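Local coordinates for antigen 43 (Escherichia coli, PDB 4KH3), which mediates self-association of bacterial cells, its beta-helical passenger domain acting through a Velcro-like mechanism that drives clumping and is linked to biofilm formation, at residues I411-G416 / L432-S437; L339-G344 / F357-G362; Q461-L466 / D481-R486; W109-G114 / T128-G133. All blocks are in the same frame, centred on the assembly; numbering follows the deposited sequence.

Contacts 1, 3 and 4 each join successive coils of the parallel beta-helix by strand pairing, whereas contact 2 closes across its interior, where strand 339-342 faces a strand that pairs antiparallel with its neighbours. Along the chain they follow the order contact 4, contact 2, contact 1, contact 3. The last three lie on one side of the centre of the chain: contact 1 is centred about 19 Å from contact 2 and about 20 Å from contact 3. Contact 4 is on the opposite side, its centre about 81 Å from that of contact 3. It carries a bound malonate, probably from the crystallisation liquor, with its nearest atom about 3 Å from the side chain of His111.

Contact 1 (I411-G416 / L432-S437); sequences ILTLSG and LLQGGS
Leu432 O is held by two groups of the preceding coil: Leu412 N donates to it at 2.7 Å, nearly straight at 167°, and Ile411 CA adds a CA-H...O contact at 3.4 Å. The parallel ladder runs on as Gln434 N gives a 3.0 Å bond to Leu412 O, and Leu414 N a 2.8 Å bond to Gln434 O.

A side-chain bond adds to it on the face that carries Ile411, Thr413, Leu432 and Gln434. Gln434 NE2 donates to Thr413 OG1 at 2.9 Å, with the hydroxyl oxygen 20° out of the amide plane. Gln434 CG sits between the backbone N and the carbonyl carbon (chi1 63°), and from there the extended chain lies alongside Thr413, pointing the same way. Its NE2 also comes within 3.7 Å of Ile411 CG2, where the two side chains cross.

The other face is wholly apolar. Leu412 and Leu433 lie side by side, and Leu433 CD1 touches both Leu412 CG and Leu414 CD1, the latter at 3.6 Å. Past the turn that follows strands 411-414 and 432-434, a weak bond runs from Ser437 N to Gly416 O, while Gly435 O is taken up by Thr457 OG1 in the following coil.

Strand 392-395 continues the pairing beyond Ile411 and Thr413, as expected of stacked rungs in a parallel beta-helix. The chemistry implies a two-sided join: leucines close the buried interior, and on the partly exposed face a glutamine-threonine bond reinforces the backbone ladder.

Contact 2 (L339-G344 / F357-G362); sequences LLADSG and FSIGGG
Ile359 makes the main apolar contact, inside the beta-helix between strands 339-342 and 357-360: CD1 meets Ala341 CB at 4.0 Å, while CG2 lies against the backbone, 3.8 Å from Ser343 O and close to Asp342 O. With CG1 anti to the carbonyl carbon (chi1 -48°), the longer branch is carried to Ala341 and CG2 is left beside the turn that follows the strand. Further back, Leu339 CD2 approaches Phe357 CE2 obliquely at 4.4 Å, a looser touch. Leu367 packs on both Phe357 and Ile359 from strand 363-370.

The polar link is made through water. One molecule donates to Ser343 O at 2.7 Å and accepts from Gly362 N at 2.8 Å, joining the ends of the two segments. Ser343 O also receives a CA-H...O contact from Gly362 CA at 3.5 Å, so a single carbonyl serves both approaches.

Two side chains shape the turn itself. Asp342 OD2 accepts from Gly344 N at 3.1 Å, forming an Asx turn in which the donor lies above the carboxylate plane. Ser343 OG bonds Asn378 N and Asp381 OD2, tying the turn to the next coil.

With an axis separation of 9.3 Å the strands are too far apart for a backbone ladder; the join therefore rests on apolar side-chain contacts and, past the strand ends, on a shared water and a CA-H...O contact.

Contact 3 (Q461-L466 / D481-R486); sequences QKAVNL and DVIAQR
The flat amide of Asn465 lies alongside Ile483, and the two side chains point the same way. Ile483 CD1 and CB both come up to OD1 from one side of the amide plane, CD1 at 4.0 Å. The amide is turned there with CG anti to the carbonyl carbon (chi1 -63°), and its ND2 makes a weak bond to Glu445 OE2 in the preceding coil. On the same face Ile483 CD1 also reaches Ala463 CB at 4.1 Å, and so spans two residues of the opposing strand.

The peptide groups are turned unequally to their donors. Val464 N meets Asp481 O at 3.0 Å from 45° above the carbonyl plane, and Leu466 N likewise stands well above the plane of Ile483 O, in a more bent bond. Between them, Ile483 N gives Val464 O a nearly straight bond of 2.9 Å.

These bonds form a parallel ladder between neighbouring coils of the right-handed beta-helix, the fold expected of this autotransporter family; strand 443-446 pairs with the other edge of strand 463-466.

On the inward face Val464, Val482 and Leu466 are buried. Leu466 CB lies 4.3 Å from Val482 CG1 and at the same separation from Ala484 CB, while Leu471 of the same coil and Leu490 of the next also touch its side chain. Past the strand end, Gln485 N makes a weak 3.1 Å bond to Leu466 O, and Ala484 CA adds a CA-H...O contact to that oxygen.

Contact 4 (W109-G114 / T128-G133); sequences WVHGGG and TIKHGG
Trp109 and Thr128 meet at a slant, Thr128 OG1 approaching CD1 of the indole at 3.7 Å. The indole CG stands beside the backbone N (chi1 -52°), which puts CD1 next to that hydroxyl. Trp109 also touches Leu40 and Pro44.

His111 and Lys130, by contrast, run side by side in the same direction, with Lys130 CG 3.9 Å from His111 ND1. The lysine chain bends at its second and third torsions, and its CG also lies 3.2 Å from Val110 O. His111 NE2 bonds a malonate ion.

Val110 turns to the buried face, where its CG2 packs on Ile129 CG1 at 4.2 Å and its CG1 on Gly133 CA. Between the two faces, Val110 N bonds Thr128 O at 2.8 Å, and Lys130 N bonds Val110 O at the same length.

The chains then bend together. Gly113 N donates to Gly132 O at 3.0 Å from well above the carbonyl plane, and one water donates to both Gly132 O and Gly114 O. Each bend, His111 to Gly114 and Lys130 to Gly133, is a type II turn; such stacking of like turns from coil to coil is characteristic of the parallel beta-helix.

Contact 1 (I411-G416 / L432-S437)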
loop_
_atom_site.group_PDB
_atom_site.type_symbol
_atom_site.label_atom_id
_atom_site.label_comp_id
_atom_site.label_asym_id
_atom_site.label_seq_id
_atom_site.Cartn_x
_atom_site.Cartn_y
_atom_site.Cartn_z
ATOM N N ILE A 411 24.685 -9.670 -9.812
ATOM C CA ILE A 411 25.535 -8.503 -9.637
ATOM C C ILE A 411 26.238 -8.624 -8.292
ATOM O O ILE A 411 25.623 -8.966 -7.285
ATOM C CB ILE A 411 24.737 -7.193 -9.686
ATOM C CG1 ILE A 411 24.118 -6.992 -11.069
ATOM C CG2 ILE A 411 25.625 -6.009 -9.333
ATOM C CD1 ILE A 411 23.349 -5.682 -11.199
ATOM N N LEU A 412 27.540 -8.373 -8.300
ATOM C CA LEU A 412 28.344 -8.361 -7.096
ATOM C C LEU A 412 29.001 -7.003 -7.041
ATOM O O LEU A 412 29.887 -6.704 -7.837
ATOM C CB LEU A 412 29.393 -9.466 -7.144
ATOM C CG LEU A 412 30.526 -9.384 -6.122
ATOM C CD1 LEU A 412 29.979 -9.291 -4.711
ATOM C CD2 LEU A 412 31.420 -10.595 -6.271
ATOM N N THR A 413 28.527 -6.173 -6.118
ATOM C CA THR A 413 28.982 -4.797 -5.987
ATOM C C THR A 413 29.893 -4.678 -4.766
ATOM O O THR A 413 29.511 -5.053 -3.662
ATOM C CB THR A 413 27.779 -3.830 -5.837
ATOM O OG1 THR A 413 26.964 -3.894 -7.009
ATOM C CG2 THR A 413 28.242 -2.395 -5.646
ATOM N N LEU A 414 31.101 -4.162 -4.974
ATOM C CA LEU A 414 32.061 -3.973 -3.893
ATOM C C LEU A 414 32.232 -2.490 -3.592
ATOM O O LEU A 414 32.395 -1.677 -4.510
ATOM C CB LEU A 414 33.412 -4.564 -4.283
ATOM C CG LEU A 414 33.361 -6.011 -4.755
ATOM C CD1 LEU A 414 34.753 -6.496 -5.132
ATOM C CD2 LEU A 414 32.755 -6.883 -3.682
ATOM N N SER A 415 32.195 -2.132 -2.311
ATOM C CA SER A 415 32.361 -0.732 -1.925
ATOM C C SER A 415 33.568 -0.555 -1.006
ATOM O O SER A 415 33.870 0.554 -0.558
ATOM C CB SER A 415 31.069 -0.142 -1.319
ATOM O OG SER A 415 30.698 -0.769 -0.097
ATOM N N GLY A 416 34.267 -1.656 -0.746
ATOM C CA GLY A 416 35.503 -1.602 0.015
ATOM C C GLY A 416 36.504 -2.630 -0.472
ATOM O O GLY A 416 36.465 -3.043 -1.629
ATOM N N LEU A 432 27.999 -9.445 -13.239
ATOM C CA LEU A 432 28.688 -8.165 -13.118
ATOM C C LEU A 432 29.391 -8.089 -11.775
ATOM O O LEU A 432 28.768 -8.262 -10.734
ATOM C CB LEU A 432 27.709 -6.989 -13.252
ATOM C CG LEU A 432 28.320 -5.590 -13.100
ATOM C CD1 LEU A 432 29.367 -5.364 -14.167
ATOM C CD2 LEU A 432 27.263 -4.472 -13.157
ATOM N N LEU A 433 30.697 -7.852 -11.809
ATOM C CA LEU A 433 31.457 -7.553 -10.609
ATOM C C LEU A 433 31.906 -6.127 -10.776
ATOM O O LEU A 433 32.547 -5.794 -11.769
ATOM C CB LEU A 433 32.665 -8.471 -10.486
ATOM C CG LEU A 433 33.794 -8.042 -9.551
ATOM C CD1 LEU A 433 33.332 -8.004 -8.119
ATOM C CD2 LEU A 433 34.966 -8.993 -9.693
ATOM N N GLN A 434 31.552 -5.270 -9.829
ATOM C CA GLN A 434 31.811 -3.850 -10.007
ATOM C C GLN A 434 32.218 -3.150 -8.721
ATOM O O GLN A 434 31.776 -3.516 -7.630
ATOM C CB GLN A 434 30.582 -3.160 -10.586
ATOM C CG GLN A 434 29.371 -3.223 -9.677
ATOM C CD GLN A 434 28.214 -2.395 -10.183
ATOM O OE1 GLN A 434 28.382 -1.536 -11.050
ATOM N NE2 GLN A 434 27.027 -2.652 -9.646
ATOM N N GLY A 435 33.060 -2.134 -8.873
ATOM C CA GLY A 435 33.442 -1.271 -7.775
ATOM C C GLY A 435 34.505 -1.861 -6.871
ATOM O O GLY A 435 34.878 -3.037 -6.987
ATOM N N GLY A 436 35.002 -1.015 -5.975
ATOM C CA GLY A 436 35.877 -1.434 -4.900
ATOM C C GLY A 436 37.092 -2.229 -5.311
ATOM O O GLY A 436 37.769 -1.914 -6.291
ATOM N N SER A 437 37.354 -3.283 -4.550
ATOM C CA SER A 437 38.566 -4.055 -4.707
ATOM C C SER A 437 38.329 -5.484 -4.261
ATOM O O SER A 437 37.647 -5.731 -3.268
ATOM C CB SER A 437 39.686 -3.421 -3.882
ATOM O OG SER A 437 40.712 -4.354 -3.614
#

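Contact 2 (L339-G344 / F357-G362)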
loop_
_atom_site.group_PDB
_atom_site.type_symbol
_atom_site.label_atom_id
_atom_site.label_comp_id
_atom_site.label_asym_id
_atom_site.label_seq_id
_atom_site.Cartn_x
_atom_site.Cartn_y
_atom_site.Cartn_z
ATOM N N LEU A 339 14.588 -12.510 -0.451
ATOM C CA LEU A 339 15.263 -12.343 0.825
ATOM C C LEU A 339 16.167 -11.115 0.821
ATOM O O LEU A 339 16.974 -10.931 -0.081
ATOM C CB LEU A 339 16.061 -13.600 1.160
ATOM C CG LEU A 339 16.881 -13.580 2.457
ATOM C CD1 LEU A 339 15.996 -13.726 3.678
ATOM C CD2 LEU A 339 17.932 -14.672 2.442
ATOM N N LEU A 340 16.004 -10.263 1.824
ATOM C CA LEU A 340 16.885 -9.118 2.036
ATOM C C LEU A 340 17.516 -9.267 3.412
ATOM O O LEU A 340 16.823 -9.249 4.425
ATOM C CB LEU A 340 16.095 -7.805 1.993
ATOM C CG LEU A 340 15.176 -7.562 0.795
ATOM C CD1 LEU A 340 14.445 -6.240 0.950
ATOM C CD2 LEU A 340 15.977 -7.576 -0.486
ATOM N N ALA A 341 18.827 -9.415 3.463
ATOM C CA ALA A 341 19.492 -9.621 4.735
ATOM C C ALA A 341 20.874 -9.003 4.690
ATOM O O ALA A 341 21.392 -8.736 3.614
ATOM C CB ALA A 341 19.583 -11.115 5.036
ATOM N N ASP A 342 21.473 -8.758 5.849
ATOM C CA ASP A 342 22.905 -8.464 5.875
ATOM C C ASP A 342 23.646 -9.385 6.832
ATOM O O ASP A 342 23.032 -10.144 7.575
ATOM C CB ASP A 342 23.202 -6.991 6.163
ATOM C CG ASP A 342 22.643 -6.533 7.476
ATOM O OD1 ASP A 342 21.453 -6.153 7.494
ATOM O OD2 ASP A 342 23.390 -6.541 8.479
ATOM N N SER A 343 24.974 -9.318 6.789
ATOM C CA SER A 343 25.832 -10.231 7.537
ATOM C C SER A 343 25.741 -10.020 9.047
ATOM O O SER A 343 26.170 -10.881 9.823
ATOM C CB SER A 343 27.290 -10.118 7.061
ATOM O OG SER A 343 27.769 -8.785 7.166
ATOM N N GLY A 344 25.183 -8.879 9.453
ATOM C CA GLY A 344 24.941 -8.601 10.855
ATOM C C GLY A 344 23.602 -9.131 11.355
ATOM O O GLY A 344 23.190 -8.850 12.480
ATOM N N PHE A 357 20.565 -22.917 4.878
ATOM C CA PHE A 357 21.439 -21.757 4.827
ATOM C C PHE A 357 21.417 -21.059 6.173
ATOM O O PHE A 357 20.531 -21.303 7.000
ATOM C CB PHE A 357 21.019 -20.807 3.704
ATOM C CG PHE A 357 19.667 -20.203 3.903
ATOM C CD1 PHE A 357 18.531 -20.871 3.490
ATOM C CD2 PHE A 357 19.530 -18.969 4.517
ATOM C CE1 PHE A 357 17.281 -20.317 3.679
ATOM C CE2 PHE A 357 18.281 -18.413 4.704
ATOM C CZ PHE A 357 17.158 -19.088 4.282
ATOM N N SER A 358 22.385 -20.187 6.404
ATOM C CA SER A 358 22.450 -19.513 7.691
ATOM C C SER A 358 23.305 -18.271 7.659
ATOM O O SER A 358 24.199 -18.125 6.824
ATOM C CB SER A 358 22.973 -20.455 8.781
ATOM O OG SER A 358 24.346 -20.736 8.582
ATOM N N ILE A 359 23.000 -17.370 8.582
ATOM C CA ILE A 359 23.813 -16.209 8.843
ATOM C C ILE A 359 23.853 -16.139 10.358
ATOM O O ILE A 359 22.843 -16.383 11.006
ATOM C CB ILE A 359 23.166 -14.933 8.296
ATOM C CG1 ILE A 359 22.707 -15.142 6.854
ATOM C CG2 ILE A 359 24.133 -13.750 8.394
ATOM C CD1 ILE A 359 22.158 -13.897 6.207
ATOM N N GLY A 360 25.013 -15.830 10.923
ATOM C CA GLY A 360 25.174 -15.805 12.368
ATOM C C GLY A 360 26.604 -15.501 12.771
ATOM O O GLY A 360 27.544 -16.070 12.214
ATOM N N GLY A 361 26.769 -14.591 13.727
ATOM C CA GLY A 361 28.087 -14.169 14.163
ATOM C C GLY A 361 28.967 -13.682 13.019
ATOM O O GLY A 361 30.178 -13.935 12.998
ATOM N N GLY A 362 28.354 -12.997 12.058
ATOM C CA GLY A 362 29.077 -12.458 10.920
ATOM C C GLY A 362 29.495 -13.485 9.885
ATOM O O GLY A 362 30.318 -13.185 9.024
HETATM O O HOH W 1 25.670 -12.157 12.157
#

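Contact 3 (Q461-L466 / D481-R486)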
loop_
_atom_site.group_PDB
_atom_site.type_symbol
_atom_site.label_atom_id
_atom_site.label_comp_id
_atom_site.label_asym_id
_atom_site.label_seq_id
_atom_site.Cartn_x
_atom_site.Cartn_y
_atom_site.Cartn_z
ATOM N N GLN A 461 43.916 -11.551 -8.302
ATOM C CA GLN A 461 43.636 -12.955 -8.066
ATOM C C GLN A 461 44.788 -13.748 -8.633
ATOM O O GLN A 461 45.590 -13.218 -9.406
ATOM C CB GLN A 461 42.334 -13.369 -8.753
ATOM C CG GLN A 461 41.079 -12.735 -8.162
ATOM C CD GLN A 461 40.735 -13.284 -6.784
ATOM O OE1 GLN A 461 39.970 -14.245 -6.661
ATOM N NE2 GLN A 461 41.309 -12.680 -5.741
ATOM N N LYS A 462 44.876 -15.012 -8.249
ATOM C CA LYS A 462 45.975 -15.844 -8.693
ATOM C C LYS A 462 45.819 -16.137 -10.174
ATOM O O LYS A 462 46.775 -16.065 -10.939
ATOM C CB LYS A 462 46.008 -17.149 -7.914
ATOM C CG LYS A 462 47.204 -18.028 -8.255
ATOM C CD LYS A 462 46.897 -19.504 -8.004
ATOM C CE LYS A 462 48.160 -20.362 -8.031
ATOM N NZ LYS A 462 49.093 -20.022 -6.915
ATOM N N ALA A 463 44.596 -16.459 -10.574
ATOM C CA ALA A 463 44.331 -16.844 -11.947
ATOM C C ALA A 463 42.871 -16.614 -12.277
ATOM O O ALA A 463 42.004 -16.760 -11.420
ATOM C CB ALA A 463 44.686 -18.315 -12.167
ATOM N N VAL A 464 42.603 -16.254 -13.524
ATOM C CA VAL A 464 41.245 -16.252 -14.026
ATOM C C VAL A 464 41.146 -17.346 -15.073
ATOM O O VAL A 464 41.759 -17.251 -16.124
ATOM C CB VAL A 464 40.891 -14.906 -14.657
ATOM C CG1 VAL A 464 39.470 -14.938 -15.223
ATOM C CG2 VAL A 464 41.042 -13.797 -13.633
ATOM N N ASN A 465 40.400 -18.402 -14.779
ATOM C CA ASN A 465 40.225 -19.468 -15.750
ATOM C C ASN A 465 39.087 -19.147 -16.706
ATOM O O ASN A 465 37.919 -19.407 -16.410
ATOM C CB ASN A 465 39.978 -20.812 -15.061
ATOM C CG ASN A 465 41.153 -21.257 -14.213
ATOM O OD1 ASN A 465 42.226 -21.577 -14.732
ATOM N ND2 ASN A 465 40.956 -21.292 -12.902
ATOM N N LEU A 466 39.437 -18.573 -17.852
ATOM C CA LEU A 466 38.461 -18.244 -18.879
ATOM C C LEU A 466 38.198 -19.458 -19.755
ATOM O O LEU A 466 38.905 -19.684 -20.732
ATOM C CB LEU A 466 38.974 -17.078 -19.720
ATOM C CG LEU A 466 38.095 -16.543 -20.844
ATOM C CD1 LEU A 466 36.671 -16.382 -20.362
ATOM C CD2 LEU A 466 38.644 -15.217 -21.335
ATOM N N ASP A 481 46.709 -14.027 -13.815
ATOM C CA ASP A 481 47.041 -14.760 -15.026
ATOM C C ASP A 481 45.755 -15.212 -15.685
ATOM O O ASP A 481 45.099 -16.139 -15.202
ATOM C CB ASP A 481 47.884 -16.001 -14.706
ATOM C CG ASP A 481 49.346 -15.678 -14.509
ATOM O OD1 ASP A 481 49.705 -14.476 -14.552
ATOM O OD2 ASP A 481 50.132 -16.632 -14.303
ATOM N N VAL A 482 45.379 -14.571 -16.784
ATOM C CA VAL A 482 44.217 -15.042 -17.520
ATOM C C VAL A 482 44.590 -16.281 -18.321
ATOM O O VAL A 482 45.448 -16.227 -19.194
ATOM C CB VAL A 482 43.642 -13.978 -18.447
ATOM C CG1 VAL A 482 42.339 -14.474 -19.059
ATOM C CG2 VAL A 482 43.416 -12.696 -17.679
ATOM N N ILE A 483 43.947 -17.396 -18.003
ATOM C CA ILE A 483 44.207 -18.651 -18.669
ATOM C C ILE A 483 43.005 -19.027 -19.525
ATOM O O ILE A 483 42.008 -19.546 -19.016
ATOM C CB ILE A 483 44.493 -19.751 -17.641
ATOM C CG1 ILE A 483 45.633 -19.311 -16.725
ATOM C CG2 ILE A 483 44.810 -21.086 -18.328
ATOM C CD1 ILE A 483 45.853 -20.237 -15.564
ATOM N N ALA A 484 43.113 -18.768 -20.829
ATOM C CA ALA A 484 41.994 -18.943 -21.762
ATOM C C ALA A 484 41.994 -20.260 -22.529
ATOM O O ALA A 484 43.027 -20.906 -22.710
ATOM C CB ALA A 484 41.926 -17.776 -22.741
ATOM N N GLN A 485 40.808 -20.639 -22.982
ATOM C CA GLN A 485 40.627 -21.830 -23.784
ATOM C C GLN A 485 39.768 -21.467 -24.976
ATOM O O GLN A 485 39.219 -20.364 -25.039
ATOM C CB GLN A 485 39.919 -22.902 -22.977
ATOM C CG GLN A 485 40.644 -23.326 -21.728
ATOM C CD GLN A 485 39.777 -24.193 -20.856
ATOM O OE1 GLN A 485 40.023 -24.333 -19.659
ATOM N NE2 GLN A 485 38.743 -24.784 -21.452
ATOM N N ARG A 486 39.641 -22.397 -25.915
ATOM C CA ARG A 486 38.834 -22.154 -27.101
ATOM C C ARG A 486 37.381 -21.875 -26.710
ATOM O O ARG A 486 36.899 -22.343 -25.678
ATOM C CB ARG A 486 38.914 -23.350 -28.045
ATOM C CG ARG A 486 38.261 -24.605 -27.509
ATOM C CD ARG A 486 39.032 -25.850 -27.912
ATOM N NE ARG A 486 38.184 -27.039 -27.930
ATOM C CZ ARG A 486 38.631 -28.266 -28.178
ATOM N NH1 ARG A 486 39.925 -28.459 -28.416
ATOM N NH2 ARG A 486 37.788 -29.296 -28.181
#

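Contact 4 (W109-G114 / T128-G133)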
loop_
_atom_site.group_PDB
_atom_site.type_symbol
_atom_site.label_atom_id
_atom_site.label_comp_id
_atom_site.label_asym_id
_atom_site.label_seq_id
_atom_site.Cartn_x
_atom_site.Cartn_y
_atom_site.Cartn_z
ATOM N N TRP A 109 -25.983 19.226 4.031
ATOM C CA TRP A 109 -25.636 19.086 5.434
ATOM C C TRP A 109 -26.732 18.319 6.132
ATOM O O TRP A 109 -27.863 18.800 6.253
ATOM C CB TRP A 109 -25.455 20.450 6.108
ATOM C CG TRP A 109 -24.519 21.358 5.377
ATOM C CD1 TRP A 109 -23.161 21.392 5.483
ATOM C CD2 TRP A 109 -24.875 22.370 4.421
ATOM N NE1 TRP A 109 -22.646 22.363 4.650
ATOM C CE2 TRP A 109 -23.673 22.970 3.993
ATOM C CE3 TRP A 109 -26.085 22.825 3.906
ATOM C CZ2 TRP A 109 -23.658 24.010 3.063
ATOM C CZ3 TRP A 109 -26.065 23.855 2.979
ATOM C CH2 TRP A 109 -24.858 24.436 2.568
ATOM N N VAL A 110 -26.396 17.117 6.590
ATOM C CA VAL A 110 -27.347 16.266 7.290
ATOM C C VAL A 110 -27.221 16.498 8.784
ATOM O O VAL A 110 -26.262 16.028 9.408
ATOM C CB VAL A 110 -27.076 14.778 7.015
ATOM C CG1 VAL A 110 -28.233 13.934 7.528
ATOM C CG2 VAL A 110 -26.849 14.548 5.531
ATOM N N HIS A 111 -28.186 17.217 9.354
ATOM C CA HIS A 111 -28.153 17.548 10.776
ATOM C C HIS A 111 -28.703 16.419 11.639
ATOM O O HIS A 111 -29.232 15.428 11.115
ATOM C CB HIS A 111 -28.904 18.867 11.029
ATOM C CG HIS A 111 -28.292 20.040 10.326
ATOM N ND1 HIS A 111 -27.137 20.654 10.763
ATOM C CD2 HIS A 111 -28.638 20.673 9.177
ATOM C CE1 HIS A 111 -26.815 21.629 9.928
ATOM N NE2 HIS A 111 -27.706 21.656 8.959
ATOM N N GLY A 112 -28.567 16.566 12.954
ATOM C CA GLY A 112 -29.156 15.640 13.910
ATOM C C GLY A 112 -30.613 15.331 13.611
ATOM O O GLY A 112 -31.436 16.241 13.491
ATOM N N GLY A 113 -30.931 14.048 13.468
ATOM C CA GLY A 113 -32.287 13.633 13.148
ATOM C C GLY A 113 -32.626 13.612 11.673
ATOM O O GLY A 113 -33.612 13.005 11.262
ATOM N N GLY A 114 -31.805 14.281 10.873
ATOM C CA GLY A 114 -31.972 14.276 9.437
ATOM C C GLY A 114 -31.556 12.956 8.820
ATOM O O GLY A 114 -30.717 12.224 9.367
ATOM N N THR A 128 -22.042 16.293 4.209
ATOM C CA THR A 128 -21.549 16.254 5.583
ATOM C C THR A 128 -22.639 15.691 6.453
ATOM O O THR A 128 -23.748 16.229 6.478
ATOM C CB THR A 128 -21.306 17.671 6.169
ATOM O OG1 THR A 128 -20.820 18.559 5.162
ATOM C CG2 THR A 128 -20.342 17.612 7.315
ATOM N N ILE A 129 -22.328 14.638 7.193
ATOM C CA ILE A 129 -23.291 14.080 8.126
ATOM C C ILE A 129 -22.869 14.456 9.522
ATOM O O ILE A 129 -21.880 13.938 10.030
ATOM C CB ILE A 129 -23.339 12.559 8.035
ATOM C CG1 ILE A 129 -23.577 12.117 6.588
ATOM C CG2 ILE A 129 -24.418 12.003 8.957
ATOM C CD1 ILE A 129 -23.175 10.704 6.360
ATOM N N LYS A 130 -23.622 15.356 10.150
ATOM C CA LYS A 130 -23.277 15.811 11.494
ATOM C C LYS A 130 -23.676 14.754 12.495
ATOM O O LYS A 130 -24.336 13.778 12.133
ATOM C CB LYS A 130 -23.987 17.127 11.840
ATOM C CG LYS A 130 -24.171 18.095 10.666
ATOM C CD LYS A 130 -22.843 18.589 10.098
ATOM C CE LYS A 130 -21.930 19.180 11.167
ATOM N NZ LYS A 130 -20.599 19.571 10.587
ATOM N N HIS A 131 -23.279 14.963 13.750
ATOM C CA HIS A 131 -23.705 14.122 14.863
ATOM C C HIS A 131 -25.209 13.880 14.812
ATOM O O HIS A 131 -25.979 14.807 14.583
ATOM C CB HIS A 131 -23.349 14.790 16.191
ATOM C CG HIS A 131 -21.878 14.929 16.427
ATOM N ND1 HIS A 131 -21.288 16.130 16.754
ATOM C CD2 HIS A 131 -20.878 14.016 16.388
ATOM C CE1 HIS A 131 -19.988 15.952 16.911
ATOM N NE2 HIS A 131 -19.714 14.681 16.688
ATOM N N GLY A 132 -25.611 12.627 15.001
ATOM C CA GLY A 132 -27.008 12.250 14.948
ATOM C C GLY A 132 -27.607 12.237 13.554
ATOM O O GLY A 132 -28.793 11.939 13.395
ATOM N N GLY A 133 -26.808 12.581 12.544
ATOM C CA GLY A 133 -27.273 12.577 11.169
ATOM C C GLY A 133 -27.192 11.172 10.599
ATOM O O GLY A 133 -26.424 10.354 11.105
HETATM O O HOH W 2 -31.105 10.746 11.784
#